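Local coordinates for protein pectate lyase/Amb allergen (Acidovorax citrulli, PDB 4HWV) that probably cleaves pectate by a lyase reaction, as a calcium-binding, secreted member of the polysaccharide lyase 1 family, at residues 16-21 with 481-486; 55-60 with 162-167; 166-171 with 194-199. All blocks are in the same frame, centred on the assembly; numbering follows the deposited sequence. Where two conformers were deposited one is given.

Interaction 1: 16-21 with 481-486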
ATOM      1  N   GLY A  16     -16.112 -11.030  18.793  1.00  7.66           N
ATOM      2  CA  GLY A  16     -15.694 -10.941  20.178  1.00  8.35           C
ATOM      3  C   GLY A  16     -15.854 -12.207  20.986  1.00  8.62           C
ATOM      4  O   GLY A  16     -15.698 -12.168  22.206  1.00 10.39           O
ATOM      5  N   SER A  17     -16.131 -13.334  20.339  1.00  8.09           N
ATOM      6  CA  SER A  17     -16.429 -14.555  21.078  1.00  9.12           C
ATOM      7  C   SER A  17     -15.508 -15.744  20.811  1.00  8.02           C
ATOM      8  O   SER A  17     -15.556 -16.714  21.563  1.00  9.36           O
ATOM      9  CB  SER A  17     -17.874 -14.981  20.833  1.00 10.20           C
ATOM     10  OG  SER A  17     -18.019 -15.613  19.571  1.00 10.45           O
ATOM     11  N   ILE A  18     -14.674 -15.709  19.770  1.00  7.20           N
ATOM     12  CA  ILE A  18     -13.822 -16.868  19.508  1.00  7.54           C
ATOM     13  C   ILE A  18     -12.920 -17.196  20.711  1.00  6.30           C
ATOM     14  O   ILE A  18     -12.526 -16.308  21.472  1.00  5.41           O
ATOM     15  CB  ILE A  18     -12.955 -16.663  18.231  1.00  8.58           C
ATOM     16  CG1 ILE A  18     -12.405 -17.989  17.709  1.00 10.56           C
ATOM     17  CG2 ILE A  18     -11.826 -15.651  18.465  1.00  8.17           C
ATOM     18  CD1 ILE A  18     -13.453 -18.906  17.109  1.00 11.98           C
ATOM     19  N   ASP A  19     -12.607 -18.473  20.880  1.00  5.59           N
ATOM     20  CA  ASP A  19     -11.698 -18.885  21.942  1.00  6.04           C
ATOM     21  C   ASP A  19     -10.338 -19.298  21.398  1.00  5.49           C
ATOM     22  O   ASP A  19      -9.982 -18.925  20.284  1.00  5.93           O
ATOM     23  CB  ASP A  19     -12.332 -19.975  22.815  1.00  7.61           C
ATOM     24  CG  ASP A  19     -12.626 -21.258  22.053  1.00 11.16           C
ATOM     25  OD1 ASP A  19     -12.188 -21.415  20.904  1.00 13.13           O
ATOM     26  OD2 ASP A  19     -13.277 -22.125  22.626  1.00 14.60           O
ATOM     27  N   SER A  20      -9.582 -20.055  22.192  1.00  4.96           N
ATOM     28  CA  SER A  20      -8.180 -20.293  21.903  1.00  4.94           C
ATOM     29  C   SER A  20      -7.870 -21.748  21.627  1.00  5.44           C
ATOM     30  O   SER A  20      -6.697 -22.102  21.524  1.00  5.96           O
ATOM     31  CB  SER A  20      -7.297 -19.789  23.044  1.00  4.99           C
ATOM     32  OG  SER A  20      -7.514 -18.393  23.264  1.00  5.23           O
ATOM     33  N   LEU A  21      -8.905 -22.578  21.492  1.00  6.31           N
ATOM     34  CA  LEU A  21      -8.713 -24.009  21.281  1.00  5.94           C
ATOM     35  C   LEU A  21      -8.652 -24.371  19.805  1.00  5.75           C
ATOM     36  O   LEU A  21      -9.249 -23.693  18.953  1.00  6.65           O
ATOM     37  CB  LEU A  21      -9.848 -24.784  21.932  1.00  7.96           C
ATOM     38  CG  LEU A  21      -9.869 -24.540  23.430  1.00 10.60           C
ATOM     39  CD1 LEU A  21     -11.051 -25.271  24.037  1.00 11.50           C
ATOM     40  CD2 LEU A  21      -8.572 -24.997  24.065  1.00 11.86           C
ATOM     41  N   GLY A 481     -10.673 -12.493   9.558  1.00  5.33           N
ATOM     42  CA  GLY A 481     -11.993 -12.119   9.075  1.00  6.37           C
ATOM     43  C   GLY A 481     -12.859 -13.304   8.669  1.00  6.11           C
ATOM     44  O   GLY A 481     -13.859 -13.109   7.986  1.00  7.38           O
ATOM     45  N   LYS A 482     -12.491 -14.515   9.102  1.00  6.06           N
ATOM     46  CA  LYS A 482     -13.214 -15.725   8.734  1.00  6.86           C
ATOM     47  C   LYS A 482     -13.873 -16.395   9.947  1.00  7.19           C
ATOM     48  O   LYS A 482     -15.003 -16.867   9.874  1.00  9.31           O
ATOM     49  CB  LYS A 482     -12.252 -16.708   8.060  1.00  7.39           C
ATOM     50  CG  LYS A 482     -11.583 -16.191   6.810  1.00  8.47           C
ATOM     51  CD  LYS A 482     -12.588 -16.011   5.669  1.00  9.05           C
ATOM     52  CE  LYS A 482     -11.896 -15.535   4.408  1.00 10.18           C
ATOM     53  NZ  LYS A 482     -12.857 -15.295   3.316  1.00 11.45           N
ATOM     54  N   LEU A 483     -13.172 -16.428  11.073  1.00  6.61           N
ATOM     55  CA  LEU A 483     -13.671 -17.071  12.289  1.00  6.57           C
ATOM     56  C   LEU A 483     -14.868 -16.380  12.914  1.00  7.37           C
ATOM     57  O   LEU A 483     -15.680 -17.029  13.599  1.00  8.91           O
ATOM     58  CB  LEU A 483     -12.562 -17.146  13.338  1.00  6.03           C
ATOM     59  CG  LEU A 483     -11.449 -18.160  13.056  1.00  6.46           C
ATOM     60  CD1 LEU A 483     -10.344 -17.992  14.080  1.00  6.76           C
ATOM     61  CD2 LEU A 483     -12.001 -19.590  13.124  1.00  7.52           C
ATOM     62  N   GLU A 484     -14.943 -15.059  12.741  1.00  6.64           N
ATOM     63  CA  GLU A 484     -16.021 -14.274  13.332  1.00  7.11           C
ATOM     64  C   GLU A 484     -16.731 -13.447  12.281  1.00  8.06           C
ATOM     65  O   GLU A 484     -16.131 -13.047  11.274  1.00  8.61           O
ATOM     66  CB  GLU A 484     -15.478 -13.332  14.421  1.00  7.27           C
ATOM     67  CG  GLU A 484     -14.921 -14.035  15.642  1.00  7.20           C
ATOM     68  CD  GLU A 484     -14.596 -13.085  16.794  1.00  6.64           C
ATOM     69  OE1 GLU A 484     -14.609 -11.842  16.607  1.00  6.61           O
ATOM     70  OE2 GLU A 484     -14.345 -13.592  17.900  1.00  7.09           O
ATOM     71  N   GLY A 485     -18.006 -13.172  12.534  1.00  8.71           N
ATOM     72  CA  GLY A 485     -18.729 -12.172  11.774  1.00  9.71           C
ATOM     73  C   GLY A 485     -18.299 -10.771  12.165  1.00  9.94           C
ATOM     74  O   GLY A 485     -17.546 -10.578  13.123  1.00  8.72           O
ATOM     75  N   PRO A 486     -18.781  -9.768  11.426  1.00 11.27           N
ATOM     76  CA  PRO A 486     -18.393  -8.388  11.728  1.00 12.47           C
ATOM     77  C   PRO A 486     -18.976  -7.928  13.057  1.00 12.83           C
ATOM     78  O   PRO A 486     -20.021  -8.416  13.498  1.00 12.79           O
ATOM     79  CB  PRO A 486     -19.017  -7.591  10.575  1.00 14.10           C
ATOM     80  CG  PRO A 486     -20.151  -8.423  10.130  1.00 14.59           C
ATOM     81  CD  PRO A 486     -19.709  -9.845  10.288  1.00 13.07           C
TER
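Glu484 reaches across to the 16-21 segment and places its carboxylate against three consecutive backbone N-H groups. Gly16 N donates to Glu484 OE1 at 2.8 Å, coming from above the carboxylate plane. Ile18 N meets Glu484 OE2 at 2.8 Å in an almost straight bond (170°), on the anti lone pair, which faces away from the other oxygen. The third donor, Ser17 N, makes a weak bond to the same OE2, bent to 128° at the hydrogen. The reach comes from the torsions of Glu484: CG stands beside the backbone N (chi1 -66°) and the chain then runs out extended. Gly16 has a positive phi, a conformation in which a CB would press on the carbonyl oxygen of the residue before. In the parallel beta-helix of polysaccharide lyase family 1, this contact brings a segment near the N-terminus together with one near the C-terminus, in loops before the first strand, 44-47, and after helix 470-477; strand 192-198 packs against it, its Arg198 touching both Ile18 and Leu483. OE1 also accepts from Gly173 N, so both carboxylate oxygens are held by backbone donors, which would probably favour the ionised form. Ile18 turns its CB toward the C-terminal segment, and its CG2 comes within 3.3 Å of Glu484 OE2. Its other branch, CG1, swings anti to the N and meets Leu483 CD1 at 4.2 Å, the two side chains crossing at about a right angle.

Interaction 2: 55-60 with 162-167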
ATOM      1  N   GLN A  55      -0.570  -2.622  28.562  1.00  3.89           N
ATOM      2  CA  GLN A  55      -1.063  -2.836  29.918  1.00  4.72           C
ATOM      3  C   GLN A  55      -1.691  -4.226  30.075  1.00  4.78           C
ATOM      4  O   GLN A  55      -1.550  -4.870  31.118  1.00  5.55           O
ATOM      5  CB  GLN A  55      -2.060  -1.756  30.353  1.00  5.48           C
ATOM      6  CG  GLN A  55      -1.460  -0.362  30.528  1.00  6.00           C
ATOM      7  CD  GLN A  55      -0.321  -0.276  31.542  1.00  5.63           C
ATOM      8  OE1 GLN A  55      -0.033  -1.217  32.293  1.00  5.83           O
ATOM      9  NE2 GLN A  55       0.348   0.872  31.550  1.00  5.98           N
ATOM     10  N   ALA A  56      -2.386  -4.707  29.054  1.00  4.42           N
ATOM     11  CA  ALA A  56      -2.967  -6.046  29.131  1.00  4.82           C
ATOM     12  C   ALA A  56      -1.865  -7.104  29.242  1.00  4.69           C
ATOM     13  O   ALA A  56      -1.923  -8.024  30.072  1.00  5.55           O
ATOM     14  CB  ALA A  56      -3.872  -6.305  27.936  1.00  5.60           C
ATOM     15  N   LEU A  57      -0.830  -6.957  28.424  1.00  4.38           N
ATOM     16  CA  LEU A  57       0.280  -7.911  28.449  1.00  4.61           C
ATOM     17  C   LEU A  57       1.047  -7.874  29.769  1.00  4.52           C
ATOM     18  O   LEU A  57       1.631  -8.881  30.185  1.00  5.54           O
ATOM     19  CB  LEU A  57       1.236  -7.626  27.283  1.00  4.95           C
ATOM     20  CG  LEU A  57       0.666  -7.888  25.885  1.00  4.78           C
ATOM     21  CD1 LEU A  57       1.550  -7.267  24.830  1.00  5.56           C
ATOM     22  CD2 LEU A  57       0.492  -9.377  25.601  1.00  5.49           C
ATOM     23  N   TYR A  58       1.044  -6.705  30.411  1.00  4.86           N
ATOM     24  CA  TYR A  58       1.815  -6.481  31.632  1.00  4.98           C
ATOM     25  C   TYR A  58       0.933  -6.494  32.888  1.00  5.03           C
ATOM     26  O   TYR A  58       1.388  -6.159  33.980  1.00  5.91           O
ATOM     27  CB  TYR A  58       2.582  -5.148  31.538  1.00  4.77           C
ATOM     28  CG  TYR A  58       3.845  -5.209  30.692  1.00  5.16           C
ATOM     29  CD1 TYR A  58       3.784  -5.455  29.319  1.00  5.13           C
ATOM     30  CD2 TYR A  58       5.098  -5.013  31.266  1.00  6.57           C
ATOM     31  CE1 TYR A  58       4.932  -5.519  28.548  1.00  6.16           C
ATOM     32  CE2 TYR A  58       6.258  -5.056  30.494  1.00  6.74           C
ATOM     33  CZ  TYR A  58       6.163  -5.318  29.134  1.00  6.39           C
ATOM     34  OH  TYR A  58       7.281  -5.377  28.336  1.00  7.76           O
ATOM     35  N   GLY A  59      -0.330  -6.892  32.753  1.00  5.22           N
ATOM     36  CA  GLY A  59      -1.219  -6.936  33.906  1.00  5.90           C
ATOM     37  C   GLY A  59      -1.280  -5.616  34.648  1.00  6.07           C
ATOM     38  O   GLY A  59      -1.286  -5.572  35.885  1.00  7.11           O
ATOM     39  N   ASN A  60      -1.298  -4.534  33.878  1.00  5.82           N
ATOM     40  CA  ASN A  60      -1.417  -3.182  34.407  1.00  6.43           C
ATOM     41  C   ASN A  60      -0.229  -2.748  35.264  1.00  6.27           C
ATOM     42  O   ASN A  60      -0.345  -1.825  36.065  1.00  7.40           O
ATOM     43  CB  ASN A  60      -2.760  -3.001  35.142  1.00  8.17           C
ATOM     44  CG  ASN A  60      -3.892  -2.903  34.180  1.00  9.60           C
ATOM     45  OD1 ASN A  60      -3.956  -1.954  33.411  1.00  9.80           O
ATOM     46  ND2 ASN A  60      -4.787  -3.890  34.186  1.00 10.56           N
ATOM     47  N   SER A 162       6.731  -7.155  23.940  1.00  4.76           N
ATOM     48  CA  SER A 162       6.991  -8.425  24.605  0.50  4.23           C
ATOM     49  C   SER A 162       5.689  -9.160  24.953  1.00  4.59           C
ATOM     50  O   SER A 162       4.810  -8.608  25.631  1.00  5.82           O
ATOM     51  CB  SER A 162       7.793  -8.163  25.882  0.50  4.30           C
ATOM     52  OG  SER A 162       8.132  -9.377  26.509  0.50  3.98           O
ATOM     53  N   VAL A 163       5.575 -10.405  24.503  1.00  3.72           N
ATOM     54  CA  VAL A 163       4.393 -11.223  24.810  1.00  4.11           C
ATOM     55  C   VAL A 163       4.761 -12.310  25.813  1.00  4.15           C
ATOM     56  O   VAL A 163       5.652 -13.113  25.559  1.00  4.89           O
ATOM     57  CB  VAL A 163       3.810 -11.869  23.532  1.00  4.04           C
ATOM     58  CG1 VAL A 163       2.584 -12.703  23.862  1.00  5.05           C
ATOM     59  CG2 VAL A 163       3.462 -10.781  22.512  1.00  4.87           C
ATOM     60  N   PRO A 164       4.094 -12.330  26.974  1.00  3.70           N
ATOM     61  CA  PRO A 164       4.440 -13.286  28.037  1.00  4.44           C
ATOM     62  C   PRO A 164       3.682 -14.613  27.925  1.00  4.65           C
ATOM     63  O   PRO A 164       2.867 -14.813  27.026  1.00  5.12           O
ATOM     64  CB  PRO A 164       3.996 -12.540  29.302  1.00  4.72           C
ATOM     65  CG  PRO A 164       2.731 -11.838  28.843  1.00  4.69           C
ATOM     66  CD  PRO A 164       3.047 -11.384  27.413  1.00  4.24           C
ATOM     67  N   ASP A 165       3.955 -15.519  28.860  1.00  4.59           N
ATOM     68  CA  ASP A 165       3.327 -16.838  28.901  1.00  4.24           C
ATOM     69  C   ASP A 165       1.816 -16.759  28.936  1.00  3.99           C
ATOM     70  O   ASP A 165       1.229 -15.807  29.467  1.00  4.83           O
ATOM     71  CB  ASP A 165       3.744 -17.595  30.165  1.00  5.02           C
ATOM     72  CG  ASP A 165       5.250 -17.675  30.322  1.00  6.41           C
ATOM     73  OD1 ASP A 165       5.875 -16.626  30.591  1.00  7.89           O
ATOM     74  OD2 ASP A 165       5.808 -18.780  30.178  1.00  7.62           O
ATOM     75  N   ASN A 166       1.188 -17.805  28.411  1.00  4.43           N
ATOM     76  CA  ASN A 166      -0.238 -18.022  28.625  1.00  4.19           C
ATOM     77  C   ASN A 166      -1.072 -16.857  28.121  1.00  3.63           C
ATOM     78  O   ASN A 166      -1.952 -16.347  28.807  1.00  4.48           O
ATOM     79  CB  ASN A 166      -0.534 -18.324  30.099  1.00  4.85           C
ATOM     80  CG  ASN A 166       0.275 -19.484  30.628  1.00  5.30           C
ATOM     81  OD1 ASN A 166       0.311 -20.550  30.024  1.00  5.55           O
ATOM     82  ND2 ASN A 166       0.929 -19.281  31.765  1.00  6.27           N
ATOM     83  N   THR A 167      -0.792 -16.453  26.888  1.00  3.48           N
ATOM     84  CA  THR A 167      -1.446 -15.298  26.304  1.00  3.54           C
ATOM     85  C   THR A 167      -2.184 -15.673  25.044  1.00  3.55           C
ATOM     86  O   THR A 167      -1.618 -16.330  24.161  1.00  4.02           O
ATOM     87  CB  THR A 167      -0.400 -14.223  25.945  1.00  3.86           C
ATOM     88  OG1 THR A 167       0.286 -13.831  27.139  1.00  3.94           O
ATOM     89  CG2 THR A 167      -1.061 -12.987  25.319  1.00  4.49           C
TER
HETATM   90  O   HOH W   1       7.040  -4.759  25.578  1.00 11.32           O
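Leu57, in the last turn of helix 50-57, presses its side chain onto the chain where it leaves strand 160-163, and its two methyls divide the work. CD1 rests 3.6 Å from the carbonyl oxygen of Ser162, a buried acceptor that finds no hydrogen-bond partner in the model. CD2 points into an apolar corner: it lies 3.7 Å from Pro164 CD, with Thr167 CG2 slightly farther off and Val163 CG1 at the margin. Leucine and proline cross at about a right angle, as do leucine and threonine. With CG beside the backbone N (chi1 -67°) and chi2 at 166°, the fork sends CD2 to this corner and CD1 to the Ser162 carbonyl. The backbone joins in as well, Leu57 O touching Pro164 CG at 3.4 Å. Here, in the beta-helix of the family, the contact lays helix 50-57 against the turn joining strand 160-163 to strand 167-171, and Ile81 of the neighbouring strand 79-83 also packs on Leu57 and Thr167. The turn is tied internally by Thr167 OG1, which donates to Pro164 O at 2.8 Å from above the carbonyl plane. Tyr58 follows, already off helical angles, and its ring carries the hydroxyl toward Ser162, OH lying 3.7 Å from Ser162 CB. One water joins the two residues: it stands 2.8 Å from Tyr58 OH and accepts from Ser162 N at 2.9 Å. Gly59, at positive phi, is the C-prime residue of a Schellman motif that closes the helix, with Asn60 N bonded to Gln55 O and a weak bond from Gly59 N to Ala56 O.

Interaction 3: 166-171 with 194-199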
ATOM      1  N   ASN A 166       1.188 -17.805  28.411  1.00  4.43           N
ATOM      2  CA  ASN A 166      -0.238 -18.022  28.625  1.00  4.19           C
ATOM      3  C   ASN A 166      -1.072 -16.857  28.121  1.00  3.63           C
ATOM      4  O   ASN A 166      -1.952 -16.347  28.807  1.00  4.48           O
ATOM      5  CB  ASN A 166      -0.534 -18.324  30.099  1.00  4.85           C
ATOM      6  CG  ASN A 166       0.275 -19.484  30.628  1.00  5.30           C
ATOM      7  OD1 ASN A 166       0.311 -20.550  30.024  1.00  5.55           O
ATOM      8  ND2 ASN A 166       0.929 -19.281  31.765  1.00  6.27           N
ATOM      9  N   THR A 167      -0.792 -16.453  26.888  1.00  3.48           N
ATOM     10  CA  THR A 167      -1.446 -15.298  26.304  1.00  3.54           C
ATOM     11  C   THR A 167      -2.184 -15.673  25.044  1.00  3.55           C
ATOM     12  O   THR A 167      -1.618 -16.330  24.161  1.00  4.02           O
ATOM     13  CB  THR A 167      -0.400 -14.223  25.945  1.00  3.86           C
ATOM     14  OG1 THR A 167       0.286 -13.831  27.139  1.00  3.94           O
ATOM     15  CG2 THR A 167      -1.061 -12.987  25.319  1.00  4.49           C
ATOM     16  N   SER A 168      -3.434 -15.231  24.951  1.00  3.77           N
ATOM     17  CA  SER A 168      -4.167 -15.236  23.690  1.00  3.63           C
ATOM     18  C   SER A 168      -4.384 -13.822  23.182  1.00  3.52           C
ATOM     19  O   SER A 168      -4.842 -12.957  23.940  1.00  4.48           O
ATOM     20  CB  SER A 168      -5.528 -15.907  23.856  1.00  3.96           C
ATOM     21  OG  SER A 168      -5.345 -17.286  24.135  1.00  4.37           O
ATOM     22  N   LEU A 169      -4.033 -13.595  21.914  1.00  3.18           N
ATOM     23  CA  LEU A 169      -4.350 -12.358  21.210  1.00  3.65           C
ATOM     24  C   LEU A 169      -5.378 -12.734  20.160  1.00  3.31           C
ATOM     25  O   LEU A 169      -5.071 -13.516  19.244  1.00  4.61           O
ATOM     26  CB  LEU A 169      -3.114 -11.762  20.535  1.00  5.25           C
ATOM     27  CG  LEU A 169      -1.980 -11.372  21.479  1.00  7.02           C
ATOM     28  CD1 LEU A 169      -0.732 -10.995  20.702  1.00  8.48           C
ATOM     29  CD2 LEU A 169      -2.376 -10.216  22.351  1.00  9.31           C
ATOM     30  N   LEU A 170      -6.595 -12.194  20.292  1.00  3.24           N
ATOM     31  CA  LEU A 170      -7.718 -12.647  19.475  1.00  3.49           C
ATOM     32  C   LEU A 170      -8.372 -11.435  18.832  1.00  3.04           C
ATOM     33  O   LEU A 170      -8.911 -10.578  19.520  1.00  4.24           O
ATOM     34  CB  LEU A 170      -8.745 -13.416  20.335  1.00  3.63           C
ATOM     35  CG  LEU A 170      -8.206 -14.660  21.060  1.00  4.43           C
ATOM     36  CD1 LEU A 170      -9.282 -15.244  21.965  1.00  4.98           C
ATOM     37  CD2 LEU A 170      -7.665 -15.754  20.121  1.00  5.44           C
ATOM     38  N   GLY A 171      -8.276 -11.324  17.515  1.00  3.22           N
ATOM     39  CA  GLY A 171      -8.932 -10.213  16.847  1.00  3.98           C
ATOM     40  C   GLY A 171     -10.446 -10.268  16.977  1.00  3.51           C
ATOM     41  O   GLY A 171     -11.030 -11.351  16.931  1.00  3.59           O
ATOM     42  N   ASN A 194       3.291 -21.074  25.589  1.00  4.22           N
ATOM     43  CA  ASN A 194       1.834 -21.218  25.543  1.00  4.25           C
ATOM     44  C   ASN A 194       1.117 -19.943  25.073  1.00  4.16           C
ATOM     45  O   ASN A 194       0.498 -19.220  25.865  1.00  4.15           O
ATOM     46  CB  ASN A 194       1.290 -21.716  26.878  1.00  4.17           C
ATOM     47  CG  ASN A 194      -0.136 -22.157  26.754  1.00  3.52           C
ATOM     48  OD1 ASN A 194      -0.541 -22.655  25.688  1.00  4.18           O
ATOM     49  ND2 ASN A 194      -0.918 -22.001  27.832  1.00  4.46           N
ATOM     50  N   ILE A 195       1.204 -19.674  23.769  1.00  3.83           N
ATOM     51  CA  ILE A 195       0.686 -18.436  23.182  1.00  3.62           C
ATOM     52  C   ILE A 195      -0.176 -18.771  21.972  1.00  3.15           C
ATOM     53  O   ILE A 195       0.200 -19.624  21.153  1.00  4.03           O
ATOM     54  CB  ILE A 195       1.845 -17.494  22.785  1.00  4.16           C
ATOM     55  CG1 ILE A 195       2.539 -16.953  24.044  1.00  4.90           C
ATOM     56  CG2 ILE A 195       1.341 -16.349  21.900  1.00  4.98           C
ATOM     57  CD1 ILE A 195       3.906 -16.309  23.774  1.00  5.34           C
ATOM     58  N   VAL A 196      -1.354 -18.133  21.889  1.00  2.49           N
ATOM     59  CA  VAL A 196      -2.277 -18.316  20.776  1.00  2.72           C
ATOM     60  C   VAL A 196      -2.557 -16.941  20.164  1.00  2.83           C
ATOM     61  O   VAL A 196      -2.833 -15.974  20.889  1.00  3.28           O
ATOM     62  CB  VAL A 196      -3.592 -18.956  21.258  1.00  3.31           C
ATOM     63  CG1 VAL A 196      -4.672 -18.873  20.157  1.00  4.48           C
ATOM     64  CG2 VAL A 196      -3.351 -20.395  21.721  1.00  4.15           C
ATOM     65  N   ILE A 197      -2.479 -16.857  18.830  1.00  2.53           N
ATOM     66  CA  ILE A 197      -2.716 -15.598  18.128  1.00  2.71           C
ATOM     67  C   ILE A 197      -3.660 -15.897  16.969  1.00  2.89           C
ATOM     68  O   ILE A 197      -3.323 -16.717  16.112  1.00  3.20           O
ATOM     69  CB  ILE A 197      -1.372 -14.987  17.593  1.00  3.40           C
ATOM     70  CG1 ILE A 197      -0.418 -14.697  18.768  1.00  3.97           C
ATOM     71  CG2 ILE A 197      -1.624 -13.738  16.771  1.00  4.08           C
ATOM     72  CD1 ILE A 197       0.980 -14.302  18.353  1.00  4.47           C
ATOM     73  N   ARG A 198      -4.849 -15.281  16.956  1.00  2.73           N
ATOM     74  CA  ARG A 198      -5.856 -15.581  15.929  1.00  3.27           C
ATOM     75  C   ARG A 198      -6.622 -14.348  15.477  1.00  2.88           C
ATOM     76  O   ARG A 198      -6.849 -13.422  16.245  1.00  3.41           O
ATOM     77  CB  ARG A 198      -6.910 -16.580  16.437  1.00  3.77           C
ATOM     78  CG  ARG A 198      -6.326 -17.803  17.107  1.00  4.54           C
ATOM     79  CD  ARG A 198      -7.427 -18.725  17.576  1.00  4.49           C
ATOM     80  NE  ARG A 198      -8.011 -19.505  16.483  1.00  4.19           N
ATOM     81  CZ  ARG A 198      -9.077 -20.279  16.626  1.00  4.55           C
ATOM     82  NH1 ARG A 198      -9.754 -20.287  17.775  1.00  6.13           N
ATOM     83  NH2 ARG A 198      -9.478 -21.027  15.609  1.00  5.37           N
ATOM     84  N   ASN A 199      -7.053 -14.381  14.214  1.00  3.51           N
ATOM     85  CA  ASN A 199      -8.027 -13.445  13.681  1.00  3.11           C
ATOM     86  C   ASN A 199      -7.567 -11.995  13.631  1.00  2.73           C
ATOM     87  O   ASN A 199      -8.394 -11.093  13.708  1.00  3.51           O
ATOM     88  CB  ASN A 199      -9.366 -13.548  14.417  1.00  3.16           C
ATOM     89  CG  ASN A 199     -10.510 -12.982  13.595  1.00  3.30           C
ATOM     90  OD1 ASN A 199     -10.542 -13.171  12.378  1.00  3.88           O
ATOM     91  ND2 ASN A 199     -11.459 -12.297  14.249  1.00  4.18           N
TER
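Two neighbouring parallel strands of the beta-helix wall, 167-171 and 192-198, run side by side here, 3° apart in direction and 4.7 Å between axes. Five backbone bonds alternate across them. Thr167 N donates to Asn194 O and Val196 N to Thr167 O; Leu169 N then reaches Val196 O, Arg198 N reaches Leu169 O, and Gly171 N reaches Arg198 O, the last at 2.8 Å. Each end of the ladder carries an asparagine side chain. At the first, Asn194 ND2 donates to Asn166 OD1 at 2.9 Å along a nearly straight path (168°), on a lone pair in the carbonyl plane, although the two amide planes stand 75° apart; Asn194 OD1 accepts from Thr34 N and Gly35 N. At the other, Asn199 ND2 bonds Gly171 O at 2.9 Å, its CG anti to the backbone N, and approaches from above the carbonyl plane. Stacking of equivalent residues in successive coils is the hallmark of this right-handed fold, and it appears on both faces. On the face with Thr167 and Ile195, Leu169 CD1 lies 4.2 Å from Ile197 CG1, the two side chains pointing the same way, and Leu183 of strand 182-185 packs against both. On the other face, Leu170 CD2 runs alongside the Arg198 chain, 3.9 Å from its CB, and also meets Val196 CG1. Arg198 then bends at chi3, leading its guanidinium away to a salt bridge with Asp240 and a bond to Asp19 O. On the same face, Ser168, which pairs with Val196, has OG 3.8 Å from Val196 CB and hydrogen-bonded to Ser20 OG.

Interactions 2 and 3 share Asn166 and Thr167: the chain leaves strand 160-163 in one and enters strand 167-171 in the other, with centres about 11 Å apart. Interaction 1 lies equally far from interaction 3, centre to centre, but about 21 Å from interaction 2, which it does not touch. In sequence, 16-21 and 481-486 enclose the segments of interactions 2 and 3, so interaction 1 brings the two terminal regions together beside the strand pair of interaction 3. Strands 167-171 and 192-198 are thus flanked by the terminal segments on the Ser168 and Arg198 face, while helix 50-57 packs near the N-terminal end of strand 167-171.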